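Local coordinates for protein amino acid amide racemase (Ochrobactrum anthropi, PDB 6GIO) that binds pyridoxal-5'-phosphate and belongs to the class-III aminotransferase family of PLP-dependent enzymes, here assembled from two copies of the chain, at residues R334-K339 and I415-I420; V355-D360 and T370-I375; A385-G390 and V395-P400; I376-Q381 and I420-D425. All blocks are in the same frame, centred on the assembly; numbering follows the deposited sequence.

Contact 1. Residues R334-K339 and I415-I420; sequences RRLSDK and IVDQAI
Asp-417 holds its CG anti to the backbone N (chi1 176°), while Lys-339 starts with CG beside its own backbone N and then bends at chi3. Together these turns bring NZ of Lys-339 to 2.7 Å from OD2 of Asp-417, in a hydrogen-bonded salt bridge. The two side chains meet at about a right angle. NZ arrives on the syn side of OD2, 18° out of the carboxylate plane. The second oxygen, OD1, takes a hydrogen bond from NE2 of His-340, the residue directly after Lys-339, and with both oxygens held the rotation of the carboxylate should be restrained.

Leu-336 reaches the same aspartate from one turn earlier on its helix, and its two methyls share the work. CD2 of Leu-336 lies 3.7 Å from CB of Asp-417 and CD1 lies 3.9 Å from that CB, the branched end sitting against the root of the acid. A looser touch, 4.4 Å between CD1 of Leu-336 and CG1 of Val-416, extends the apolar side.

The short helical segments run in broadly the same direction, crossing at -28° with axes 10.8 Å apart, a wide spacing bridged by side chains alone. The contact joins the C-terminal part of helix 318-339 to helix 406-424. Beside it, Ile-343 of strand 343-349 touches both Leu-336 and Ile-420. Leu-336 is buried and Lys-339 exposed, which puts the ion pair on the solvent side of an apolar seam; the lysine and histidine donors would probably favour a charged carboxylate on Asp-417.

Contact 2. Residues V355-D360 and T370-I375; sequences VDLVSD and TTTAKI
Leu-357 carries this contact, reaching from strand 352-357 to Thr-372 and Ile-375 on helix 369-382. Strand, helix and the following strand 384-389 form a beta-alpha-beta crossover in the mixed sheet that also holds strands 43-46 and 343-349, with strand 395-398 lying between the two parallel strands. The contact is where the helix of the crossover settles on the first of them.

All of the touching from Leu-357 is done by one methyl, CD1. Its CG stands anti to the carbonyl carbon and chi2 (180°) is fully extended, which pushes CD1 out toward the helix. There CD1 of Leu-357 meets CD1 of Ile-375 tip to tip at 3.6 Å. In Ile-375, CG1 lies beside the backbone N and the chain runs on extended, which carries CD1 to the leucine; CG2 takes the position anti to the backbone N.

Thr-372 sits one turn earlier on the helix and approaches the leucine at a slant, presenting OG1 and CG2 together. The hydroxyl has a weak hydrogen bond to the carbonyl O of Pro-368, just ahead of the helix, so a polar atom set against a leucine methyl still has a partner.

All three residues are buried. Leu-396 of the intervening strand touches both Leu-357 and Thr-372, while Ile-420 and Val-423 of helix 406-424 pack against Ile-375. The backbone stays well apart, with CA of Leu-357 and CA of Thr-372 separated by 7.5 Å. On the threonine, OG1 is the atom nearest the leucine, 3.6 Å from CD1 of Leu-357, with CG2 of Thr-372 at 4.1 Å from the same methyl.

Contact 3. Residues A385-G390 and V395-P400; sequences AFTYVG and VLEFMP
Phe-386 and Phe-398 lie side by side and point the same way, their rings inclined at 37° with centroids 5.2 Å apart. CE1 of Phe-398 sits over one face of the Phe-386 ring, toward its rim and 3.6 Å from CG of Phe-386. CG of Phe-386 is tucked between backbone N and carbonyl carbon (chi1 50°), which lays the ring alongside its partner.

Thr-387 and Glu-397, a hydrogen-bonded antiparallel pair, also run alongside each other, with OG1 of Thr-387 3.4 Å from CB of Glu-397. A water joins them, donating to the O of Glu-397 and hydrogen-bonded to OG1 of Thr-387. The extended glutamate crosses Val-389 at about a right angle, and its OE1 forms a salt bridge with Lys-241, a residue of the pyridoxal-5'-phosphate pocket.

Three backbone bonds close this beta hairpin; the shortest, from N of Val-389 to O of Val-395, is 2.7 Å.

Strands 43-46 and 352-357 flank the hairpin in the sheet. Helix 369-382 covers the face of Tyr-388 and Phe-386, and on the other face Leu-81 of the second subunit packs on Thr-387.

Contact 4. Residues I376-Q381 and I420-D425; sequences IYRGYQ and IGDVLD
Arg-378 and Asp-422 form the charged part of the contact. The guanidinium grips the carboxylate side-on, with two nitrogens directed to the same oxygen: NE of Arg-378 lies 2.9 Å from OD2 of Asp-422, and NH2 of Arg-378 is at 3.3 Å from that OD2. OD2 lies at the edge of the guanidinium, near its plane, but the two flat groups are turned 51° apart. NE meets OD2 on its anti side, whereas NH2 comes from above the carboxylate plane. A bend at chi2 (61°) folds the arginine round so that its NE edge faces the acid.

A hydrogen bond to a neutral amide holds the other end of the guanidinium. NH1 of Arg-378 donates to OE1 of Gln-381, 2.9 Å away and one turn on in the same helix, again nearly in the guanidinium plane. Bonds from NE and NH1, with a longer, more bent one from NH2, probably restrain the rotation of the head.

These segments belong to helices 369-382 and 406-424 of the class-III aminotransferase fold. Asp-422 is buried and lies in the last turn of its helix, whose C-terminal end would disfavour a negative charge, so the arginine probably helps to offset it.

Apolar contact is slight: CB of Arg-378 approaches CG2 of Val-423 at 4.4 Å. Val-423 also packs on Thr-371 and Lys-374, one to two turns earlier on helix 369-382, and on Val-428 in the loop that follows its own helix.

From the N terminus, contact 1 opens at 334-339, on helix 318-339, and closes at 415-420. Inside that loop, contact 2 opens on strand 352-357 and closes at 370-375, before contact 4 opens at 376-381 on the same helix. Contact 3, the hairpin 385-390 with 395-400, comes next and is nested in the loops of both contact 1 and contact 4. Contact 4 closes last, at 420-425, so it crosses contact 1 and shares Ile-420 with it. Together they tie helix 406-424 to helices 318-339 and 369-382, and helix 369-382 to the sheet of strands 352-357, 384-389 and 395-398, where neighbouring strands 352-357 and 395-398 link contacts 2 and 3.

Contact 1. Residues R334-K339 and I415-I420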
loop_
_atom_site.group_PDB
_atom_site.type_symbol
_atom_site.label_atom_id
_atom_site.label_comp_id
_atom_site.label_asym_id
_atom_site.label_seq_id
_atom_site.Cartn_x
_atom_site.Cartn_y
_atom_site.Cartn_z
ATOM N N ARG C 334 13.239 18.754 28.624
ATOM C CA ARG C 334 14.522 18.682 29.342
ATOM C C ARG C 334 14.461 19.143 30.791
ATOM O O ARG C 334 14.985 18.474 31.685
ATOM C CB ARG C 334 15.589 19.523 28.663
ATOM C CG ARG C 334 16.323 18.767 27.628
ATOM C CD ARG C 334 17.446 19.563 26.974
ATOM N NE ARG C 334 17.581 18.977 25.646
ATOM C CZ ARG C 334 17.103 19.487 24.517
ATOM N NH1 ARG C 334 16.516 20.674 24.487
ATOM N NH2 ARG C 334 17.266 18.809 23.395
ATOM N N ARG C 335 13.861 20.306 31.022
ATOM C CA ARG C 335 13.758 20.843 32.383
ATOM C C ARG C 335 12.965 19.901 33.315
ATOM O O ARG C 335 13.185 19.902 34.529
ATOM C CB ARG C 335 13.163 22.255 32.389
ATOM C CG ARG C 335 14.027 23.348 31.757
ATOM C CD ARG C 335 13.462 24.737 32.083
ATOM N NE ARG C 335 13.126 24.821 33.524
ATOM C CZ ARG C 335 13.715 25.608 34.440
ATOM N NH1 ARG C 335 14.664 26.485 34.126
ATOM N NH2 ARG C 335 13.320 25.531 35.702
ATOM N N LEU C 336 12.099 19.056 32.761
ATOM C CA LEU C 336 11.407 18.071 33.573
ATOM C C LEU C 336 12.364 17.040 34.180
ATOM O O LEU C 336 12.007 16.359 35.165
ATOM C CB LEU C 336 10.291 17.368 32.792
ATOM C CG LEU C 336 9.154 18.286 32.276
ATOM C CD1 LEU C 336 8.164 17.466 31.483
ATOM C CD2 LEU C 336 8.420 19.044 33.389
ATOM N N SER C 337 13.572 16.926 33.636
ATOM C CA SER C 337 14.529 15.964 34.214
ATOM C C SER C 337 15.016 16.410 35.602
ATOM O O SER C 337 15.457 15.572 36.384
ATOM C CB SER C 337 15.739 15.698 33.319
ATOM O OG SER C 337 16.535 16.836 33.227
ATOM N N ASP C 338 14.931 17.704 35.921
ATOM C CA ASP C 338 15.236 18.151 37.264
ATOM C C ASP C 338 14.256 17.507 38.266
ATOM O O ASP C 338 14.645 17.150 39.348
ATOM C CB ASP C 338 15.186 19.677 37.360
ATOM C CG ASP C 338 15.774 20.217 38.691
ATOM O OD1 ASP C 338 17.004 20.065 38.966
ATOM O OD2 ASP C 338 15.004 20.840 39.446
ATOM N N LYS C 339 13.004 17.320 37.892
ATOM C CA LYS C 339 12.042 16.721 38.820
ATOM C C LYS C 339 12.019 15.220 38.728
ATOM O O LYS C 339 11.771 14.532 39.718
ATOM C CB LYS C 339 10.635 17.168 38.483
ATOM C CG LYS C 339 10.336 18.642 38.651
ATOM C CD LYS C 339 8.821 18.862 38.666
ATOM C CE LYS C 339 8.377 19.749 37.509
ATOM N NZ LYS C 339 6.984 20.258 37.683
ATOM N N ILE C 415 1.175 17.542 30.969
ATOM C CA ILE C 415 0.592 16.202 31.007
ATOM C C ILE C 415 1.689 15.144 31.148
ATOM O O ILE C 415 1.591 14.207 31.962
ATOM C CB ILE C 415 -0.283 15.919 29.765
ATOM C CG1 ILE C 415 -1.614 16.699 29.884
ATOM C CG2 ILE C 415 -0.538 14.404 29.612
ATOM C CD1 ILE C 415 -2.412 16.755 28.606
ATOM N N VAL C 416 2.751 15.301 30.372
ATOM C CA VAL C 416 3.899 14.361 30.478
ATOM C C VAL C 416 4.512 14.354 31.900
ATOM O O VAL C 416 4.841 13.300 32.446
ATOM C CB VAL C 416 5.004 14.729 29.457
ATOM C CG1 VAL C 416 6.263 13.908 29.697
ATOM C CG2 VAL C 416 4.475 14.506 28.054
ATOM N N ASP C 417 4.706 15.561 32.440
ATOM C CA ASP C 417 5.206 15.781 33.787
ATOM C C ASP C 417 4.324 15.044 34.794
ATOM O O ASP C 417 4.798 14.267 35.614
ATOM C CB ASP C 417 5.245 17.304 34.040
ATOM C CG ASP C 417 5.652 17.682 35.454
ATOM O OD1 ASP C 417 5.893 16.823 36.320
ATOM O OD2 ASP C 417 5.672 18.888 35.704
ATOM N N GLN C 418 3.027 15.246 34.691
ATOM C CA GLN C 418 2.105 14.622 35.625
ATOM C C GLN C 418 2.043 13.116 35.443
ATOM O O GLN C 418 1.914 12.369 36.429
ATOM C CB GLN C 418 0.710 15.235 35.459
ATOM C CG GLN C 418 -0.267 14.787 36.550
ATOM C CD GLN C 418 0.098 15.348 37.913
ATOM O OE1 GLN C 418 0.120 14.641 38.917
ATOM N NE2 GLN C 418 0.413 16.614 37.940
ATOM N N ALA C 419 2.118 12.655 34.187
ATOM C CA ALA C 419 2.043 11.212 33.921
ATOM C C ALA C 419 3.277 10.445 34.489
ATOM O O ALA C 419 3.138 9.401 35.119
ATOM C CB ALA C 419 1.843 10.927 32.426
ATOM N N ILE C 420 4.471 10.983 34.258
ATOM C CA ILE C 420 5.726 10.398 34.793
ATOM C C ILE C 420 5.697 10.346 36.330
ATOM O O ILE C 420 6.049 9.335 36.931
ATOM C CB ILE C 420 6.950 11.207 34.343
ATOM C CG1 ILE C 420 7.132 11.067 32.832
ATOM C CG2 ILE C 420 8.188 10.693 35.031
ATOM C CD1 ILE C 420 8.190 11.943 32.206
#

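Contact 2. Residues V355-D360 and T370-I375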
loop_
_atom_site.group_PDB
_atom_site.type_symbol
_atom_site.label_atom_id
_atom_site.label_comp_id
_atom_site.label_asym_id
_atom_site.label_seq_id
_atom_site.Cartn_x
_atom_site.Cartn_y
_atom_site.Cartn_z
ATOM N N VAL C 355 12.153 11.011 24.148
ATOM C CA VAL C 355 12.549 11.071 25.549
ATOM C C VAL C 355 12.964 9.702 26.087
ATOM O O VAL C 355 12.134 8.828 26.293
ATOM C CB VAL C 355 11.398 11.646 26.417
ATOM C CG1 VAL C 355 11.837 11.761 27.878
ATOM C CG2 VAL C 355 10.976 13.010 25.897
ATOM N N ASP C 356 14.260 9.521 26.355
ATOM C CA ASP C 356 14.806 8.223 26.723
ATOM C C ASP C 356 14.662 7.956 28.250
ATOM O O ASP C 356 15.265 8.655 29.076
ATOM C CB ASP C 356 16.270 8.200 26.295
ATOM C CG ASP C 356 16.839 6.831 26.315
ATOM O OD1 ASP C 356 16.648 6.141 27.339
ATOM O OD2 ASP C 356 17.413 6.436 25.283
ATOM N N LEU C 357 13.832 6.998 28.628
ATOM C CA LEU C 357 13.589 6.705 30.017
ATOM C C LEU C 357 14.604 5.682 30.530
ATOM O O LEU C 357 14.849 4.656 29.885
ATOM C CB LEU C 357 12.183 6.140 30.211
ATOM C CG LEU C 357 11.069 6.983 29.631
ATOM C CD1 LEU C 357 9.746 6.332 29.876
ATOM C CD2 LEU C 357 11.074 8.379 30.233
ATOM N N VAL C 358 15.205 5.984 31.672
ATOM C CA VAL C 358 16.270 5.141 32.231
ATOM C C VAL C 358 15.981 4.773 33.687
ATOM O O VAL C 358 15.509 5.594 34.450
ATOM C CB VAL C 358 17.624 5.826 32.160
ATOM C CG1 VAL C 358 18.047 6.073 30.704
ATOM C CG2 VAL C 358 17.630 7.136 32.947
ATOM N N SER C 359 16.267 3.538 34.071
ATOM C CA SER C 359 16.118 3.127 35.468
ATOM C C SER C 359 17.307 3.582 36.297
ATOM O O SER C 359 17.239 3.557 37.525
ATOM C CB SER C 359 15.910 1.609 35.595
ATOM O OG SER C 359 16.982 0.870 35.036
ATOM N N ASP C 360 18.393 4.009 35.643
ATOM C CA ASP C 360 19.587 4.436 36.375
ATOM C C ASP C 360 20.307 5.497 35.545
ATOM O O ASP C 360 20.646 5.229 34.378
ATOM C CB ASP C 360 20.480 3.210 36.636
ATOM C CG ASP C 360 21.695 3.526 37.515
ATOM O OD1 ASP C 360 22.719 4.097 37.044
ATOM O OD2 ASP C 360 21.597 3.203 38.707
ATOM N N THR C 370 7.139 -1.923 31.165
ATOM C CA THR C 370 5.917 -1.725 31.938
ATOM C C THR C 370 5.766 -0.278 32.486
ATOM O O THR C 370 4.656 0.309 32.472
ATOM C CB THR C 370 5.752 -2.792 33.054
ATOM O OG1 THR C 370 4.632 -2.436 33.871
ATOM C CG2 THR C 370 6.939 -2.869 33.930
ATOM N N THR C 371 6.869 0.315 32.937
ATOM C CA THR C 371 6.886 1.706 33.351
ATOM C C THR C 371 6.564 2.629 32.174
ATOM O O THR C 371 5.710 3.493 32.285
ATOM C CB THR C 371 8.259 2.071 33.941
ATOM O OG1 THR C 371 8.491 1.224 35.054
ATOM C CG2 THR C 371 8.344 3.531 34.391
ATOM N N THR C 372 7.231 2.421 31.046
ATOM C CA THR C 372 6.987 3.226 29.853
ATOM C C THR C 372 5.520 3.127 29.385
ATOM O O THR C 372 4.880 4.135 29.114
ATOM C CB THR C 372 7.968 2.785 28.757
ATOM O OG1 THR C 372 9.302 2.849 29.304
ATOM C CG2 THR C 372 7.858 3.644 27.494
ATOM N N ALA C 373 4.972 1.929 29.350
ATOM C CA ALA C 373 3.541 1.744 29.003
ATOM C C ALA C 373 2.584 2.459 29.970
ATOM O O ALA C 373 1.574 2.993 29.545
ATOM C CB ALA C 373 3.174 0.255 28.899
ATOM N N LYS C 374 2.929 2.492 31.252
ATOM C CA LYS C 374 2.120 3.163 32.246
ATOM C C LYS C 374 2.147 4.645 32.036
ATOM O O LYS C 374 1.145 5.318 32.259
ATOM C CB LYS C 374 2.613 2.855 33.669
ATOM C CG LYS C 374 2.200 1.483 34.142
ATOM C CD LYS C 374 2.665 1.242 35.556
ATOM C CE LYS C 374 2.311 -0.171 35.968
ATOM N NZ LYS C 374 2.596 -0.406 37.412
ATOM N N ILE C 375 3.298 5.181 31.642
ATOM C CA ILE C 375 3.373 6.613 31.350
ATOM C C ILE C 375 2.441 6.995 30.167
ATOM O O ILE C 375 1.728 8.011 30.222
ATOM C CB ILE C 375 4.828 7.048 31.089
ATOM C CG1 ILE C 375 5.639 6.912 32.394
ATOM C CG2 ILE C 375 4.876 8.470 30.565
ATOM C CD1 ILE C 375 7.129 6.963 32.193
#

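Contact 3. Residues A385-G390 and V395-P400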
loop_
_atom_site.group_PDB
_atom_site.type_symbol
_atom_site.label_atom_id
_atom_site.label_comp_id
_atom_site.label_asym_id
_atom_site.label_seq_id
_atom_site.Cartn_x
_atom_site.Cartn_y
_atom_site.Cartn_z
ATOM N N ALA C 385 -2.227 11.859 23.685
ATOM C CA ALA C 385 -1.932 10.618 22.985
ATOM C C ALA C 385 -0.472 10.586 22.518
ATOM O O ALA C 385 -0.050 11.422 21.684
ATOM C CB ALA C 385 -2.869 10.429 21.800
ATOM N N PHE C 386 0.296 9.616 23.019
ATOM C CA PHE C 386 1.670 9.443 22.501
ATOM C C PHE C 386 2.063 7.991 22.559
ATOM O O PHE C 386 1.239 7.139 22.934
ATOM C CB PHE C 386 2.684 10.401 23.175
ATOM C CG PHE C 386 2.641 10.404 24.686
ATOM C CD1 PHE C 386 1.631 11.088 25.375
ATOM C CD2 PHE C 386 3.638 9.773 25.426
ATOM C CE1 PHE C 386 1.588 11.102 26.763
ATOM C CE2 PHE C 386 3.602 9.781 26.821
ATOM C CZ PHE C 386 2.571 10.435 27.485
ATOM N N THR C 387 3.306 7.693 22.162
ATOM C CA THR C 387 3.750 6.296 22.002
ATOM C C THR C 387 5.146 6.134 22.536
ATOM O O THR C 387 5.730 7.091 23.007
ATOM C CB THR C 387 3.734 5.876 20.527
ATOM O OG1 THR C 387 4.665 6.679 19.796
ATOM C CG2 THR C 387 2.354 6.067 19.941
ATOM N N TYR C 388 5.686 4.918 22.474
ATOM C CA TYR C 388 7.122 4.749 22.645
ATOM C C TYR C 388 7.785 3.934 21.532
ATOM O O TYR C 388 7.156 3.127 20.845
ATOM C CB TYR C 388 7.458 4.118 23.982
ATOM C CG TYR C 388 6.805 2.789 24.233
ATOM C CD1 TYR C 388 7.348 1.605 23.762
ATOM C CD2 TYR C 388 5.637 2.728 24.969
ATOM C CE1 TYR C 388 6.742 0.382 24.030
ATOM C CE2 TYR C 388 5.032 1.532 25.243
ATOM C CZ TYR C 388 5.577 0.365 24.781
ATOM O OH TYR C 388 4.906 -0.790 25.100
ATOM N N VAL C 389 9.078 4.157 21.396
ATOM C CA VAL C 389 9.879 3.471 20.414
ATOM C C VAL C 389 11.148 2.998 21.073
ATOM O O VAL C 389 11.283 3.066 22.302
ATOM C CB VAL C 389 10.176 4.395 19.210
ATOM C CG1 VAL C 389 8.856 4.748 18.529
ATOM C CG2 VAL C 389 10.960 5.640 19.615
ATOM N N GLY C 390 12.043 2.434 20.269
ATOM C CA GLY C 390 13.417 2.158 20.708
ATOM C C GLY C 390 13.720 0.683 20.768
ATOM O O GLY C 390 12.854 -0.130 21.004
ATOM N N VAL C 395 11.786 4.700 24.866
ATOM C CA VAL C 395 11.881 6.073 24.360
ATOM C C VAL C 395 10.457 6.556 24.037
ATOM O O VAL C 395 9.829 6.051 23.094
ATOM C CB VAL C 395 12.740 6.186 23.061
ATOM C CG1 VAL C 395 12.942 7.645 22.702
ATOM C CG2 VAL C 395 14.095 5.549 23.198
ATOM N N LEU C 396 9.951 7.528 24.814
ATOM C CA LEU C 396 8.709 8.184 24.509
ATOM C C LEU C 396 8.911 8.914 23.200
ATOM O O LEU C 396 9.914 9.604 23.019
ATOM C CB LEU C 396 8.311 9.174 25.599
ATOM C CG LEU C 396 8.164 8.645 27.023
ATOM C CD1 LEU C 396 7.708 9.761 27.916
ATOM C CD2 LEU C 396 7.257 7.449 27.088
ATOM N N GLU C 397 7.954 8.744 22.290
ATOM C CA GLU C 397 7.969 9.396 20.974
ATOM C C GLU C 397 6.925 10.528 20.894
ATOM O O GLU C 397 5.740 10.329 21.249
ATOM C CB GLU C 397 7.656 8.367 19.867
ATOM C CG GLU C 397 7.437 9.029 18.514
ATOM C CD GLU C 397 7.410 8.050 17.362
ATOM O OE1 GLU C 397 6.333 7.702 16.868
ATOM O OE2 GLU C 397 8.481 7.654 16.920
ATOM N N PHE C 398 7.376 11.694 20.440
ATOM C CA PHE C 398 6.507 12.857 20.208
ATOM C C PHE C 398 6.688 13.307 18.766
ATOM O O PHE C 398 7.762 13.819 18.368
ATOM C CB PHE C 398 6.806 13.994 21.190
ATOM C CG PHE C 398 6.613 13.597 22.635
ATOM C CD1 PHE C 398 5.352 13.421 23.157
ATOM C CD2 PHE C 398 7.689 13.343 23.438
ATOM C CE1 PHE C 398 5.156 13.002 24.480
ATOM C CE2 PHE C 398 7.505 12.934 24.760
ATOM C CZ PHE C 398 6.238 12.764 25.289
ATOM N N MET C 399 5.643 13.066 17.982
ATOM C CA MET C 399 5.605 13.392 16.554
ATOM C C MET C 399 4.341 14.178 16.292
ATOM O O MET C 399 3.510 13.755 15.517
ATOM C CB MET C 399 5.578 12.083 15.741
ATOM C CG MET C 399 6.891 11.312 15.839
ATOM S SD MET C 399 8.167 12.045 14.788
ATOM C CE MET C 399 7.553 11.654 13.169
ATOM N N PRO C 400 4.150 15.300 16.997
ATOM C CA PRO C 400 2.844 15.953 16.855
ATOM C C PRO C 400 2.665 16.586 15.468
ATOM O O PRO C 400 3.666 16.834 14.765
ATOM C CB PRO C 400 2.869 17.035 17.940
ATOM C CG PRO C 400 4.318 17.324 18.196
ATOM C CD PRO C 400 5.047 16.035 17.916
HETATM O O HOH W 1 3.785 9.429 19.655
#

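Contact 4. Residues I376-Q381 and I420-D425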
loop_
_atom_site.group_PDB
_atom_site.type_symbol
_atom_site.label_atom_id
_atom_site.label_comp_id
_atom_site.label_asym_id
_atom_site.label_seq_id
_atom_site.Cartn_x
_atom_site.Cartn_y
_atom_site.Cartn_z
ATOM N N ILE C 376 2.432 6.189 29.105
ATOM C CA ILE C 376 1.515 6.423 27.965
ATOM C C ILE C 376 0.036 6.329 28.399
ATOM O O ILE C 376 -0.806 7.141 27.998
ATOM C CB ILE C 376 1.695 5.370 26.842
ATOM C CG1 ILE C 376 3.142 5.277 26.360
ATOM C CG2 ILE C 376 0.800 5.694 25.676
ATOM C CD1 ILE C 376 3.698 6.536 25.775
ATOM N N TYR C 377 -0.275 5.293 29.175
ATOM C CA TYR C 377 -1.648 5.092 29.644
ATOM C C TYR C 377 -2.121 6.244 30.522
ATOM O O TYR C 377 -3.243 6.755 30.390
ATOM C CB TYR C 377 -1.748 3.805 30.431
ATOM C CG TYR C 377 -3.115 3.595 30.983
ATOM C CD1 TYR C 377 -4.092 2.998 30.218
ATOM C CD2 TYR C 377 -3.429 3.982 32.279
ATOM C CE1 TYR C 377 -5.361 2.788 30.717
ATOM C CE2 TYR C 377 -4.697 3.776 32.790
ATOM C CZ TYR C 377 -5.656 3.184 31.996
ATOM O OH TYR C 377 -6.914 2.992 32.495
ATOM N N ARG C 378 -1.276 6.672 31.431
ATOM C CA ARG C 378 -1.643 7.807 32.253
ATOM C C ARG C 378 -1.719 9.094 31.430
ATOM O O ARG C 378 -2.573 9.952 31.697
ATOM C CB ARG C 378 -0.680 7.954 33.423
ATOM C CG ARG C 378 -1.040 9.032 34.431
ATOM C CD ARG C 378 -2.396 8.740 35.066
ATOM N NE ARG C 378 -2.746 9.738 36.066
ATOM C CZ ARG C 378 -3.980 9.909 36.552
ATOM N NH1 ARG C 378 -4.991 9.164 36.111
ATOM N NH2 ARG C 378 -4.205 10.847 37.443
ATOM N N GLY C 379 -0.822 9.252 30.447
ATOM C CA GLY C 379 -0.937 10.360 29.478
ATOM C C GLY C 379 -2.316 10.434 28.817
ATOM O O GLY C 379 -2.968 11.480 28.741
ATOM N N TYR C 380 -2.727 9.305 28.306
ATOM C CA TYR C 380 -4.025 9.141 27.710
ATOM C C TYR C 380 -5.151 9.568 28.685
ATOM O O TYR C 380 -6.043 10.316 28.297
ATOM C CB TYR C 380 -4.172 7.683 27.257
ATOM C CG TYR C 380 -5.580 7.201 27.236
ATOM C CD1 TYR C 380 -6.418 7.513 26.157
ATOM C CD2 TYR C 380 -6.104 6.443 28.309
ATOM C CE1 TYR C 380 -7.724 7.081 26.138
ATOM C CE2 TYR C 380 -7.420 6.013 28.302
ATOM C CZ TYR C 380 -8.215 6.333 27.213
ATOM O OH TYR C 380 -9.510 5.911 27.152
ATOM N N GLN C 381 -5.098 9.140 29.940
ATOM C CA GLN C 381 -6.167 9.534 30.895
ATOM C C GLN C 381 -6.116 11.032 31.180
ATOM O O GLN C 381 -7.119 11.638 31.416
ATOM C CB GLN C 381 -6.016 8.803 32.212
ATOM C CG GLN C 381 -6.142 7.330 32.125
ATOM C CD GLN C 381 -6.081 6.724 33.520
ATOM O OE1 GLN C 381 -5.108 6.897 34.239
ATOM N NE2 GLN C 381 -7.129 6.016 33.900
ATOM N N ILE C 420 4.471 10.983 34.258
ATOM C CA ILE C 420 5.726 10.398 34.793
ATOM C C ILE C 420 5.697 10.346 36.330
ATOM O O ILE C 420 6.049 9.335 36.931
ATOM C CB ILE C 420 6.950 11.207 34.343
ATOM C CG1 ILE C 420 7.132 11.067 32.832
ATOM C CG2 ILE C 420 8.188 10.693 35.031
ATOM C CD1 ILE C 420 8.190 11.943 32.206
ATOM N N GLY C 421 5.271 11.450 36.943
ATOM C CA GLY C 421 5.191 11.558 38.388
ATOM C C GLY C 421 4.213 10.568 38.939
ATOM O O GLY C 421 4.506 9.898 39.915
ATOM N N ASP C 422 3.045 10.456 38.318
ATOM C CA ASP C 422 1.994 9.559 38.839
ATOM C C ASP C 422 2.456 8.115 38.737
ATOM O O ASP C 422 2.141 7.301 39.586
ATOM C CB ASP C 422 0.679 9.716 38.069
ATOM C CG ASP C 422 -0.011 11.059 38.324
ATOM O OD1 ASP C 422 0.374 11.774 39.247
ATOM O OD2 ASP C 422 -0.959 11.397 37.601
ATOM N N VAL C 423 3.187 7.783 37.673
ATOM C CA VAL C 423 3.650 6.406 37.514
ATOM C C VAL C 423 4.776 6.065 38.520
ATOM O O VAL C 423 4.773 4.975 39.123
ATOM C CB VAL C 423 4.064 6.112 36.063
ATOM C CG1 VAL C 423 4.901 4.840 35.976
ATOM C CG2 VAL C 423 2.812 6.039 35.177
ATOM N N LEU C 424 5.721 6.975 38.691
ATOM C CA LEU C 424 6.812 6.760 39.639
ATOM C C LEU C 424 6.309 6.651 41.092
ATOM O O LEU C 424 6.853 5.871 41.861
ATOM C CB LEU C 424 7.830 7.869 39.546
ATOM C CG LEU C 424 8.667 7.884 38.280
ATOM C CD1 LEU C 424 9.545 9.106 38.322
ATOM C CD2 LEU C 424 9.519 6.630 38.128
ATOM N N ASP C 425 5.276 7.420 41.446
ATOM C CA ASP C 425 4.695 7.401 42.797
ATOM C C ASP C 425 3.799 6.209 42.933
ATOM O O ASP C 425 3.020 6.174 43.864
ATOM C CB ASP C 425 3.817 8.636 43.095
ATOM C CG ASP C 425 4.584 9.938 43.236
ATOM O OD1 ASP C 425 5.823 9.945 43.407
ATOM O OD2 ASP C 425 3.907 10.997 43.193
#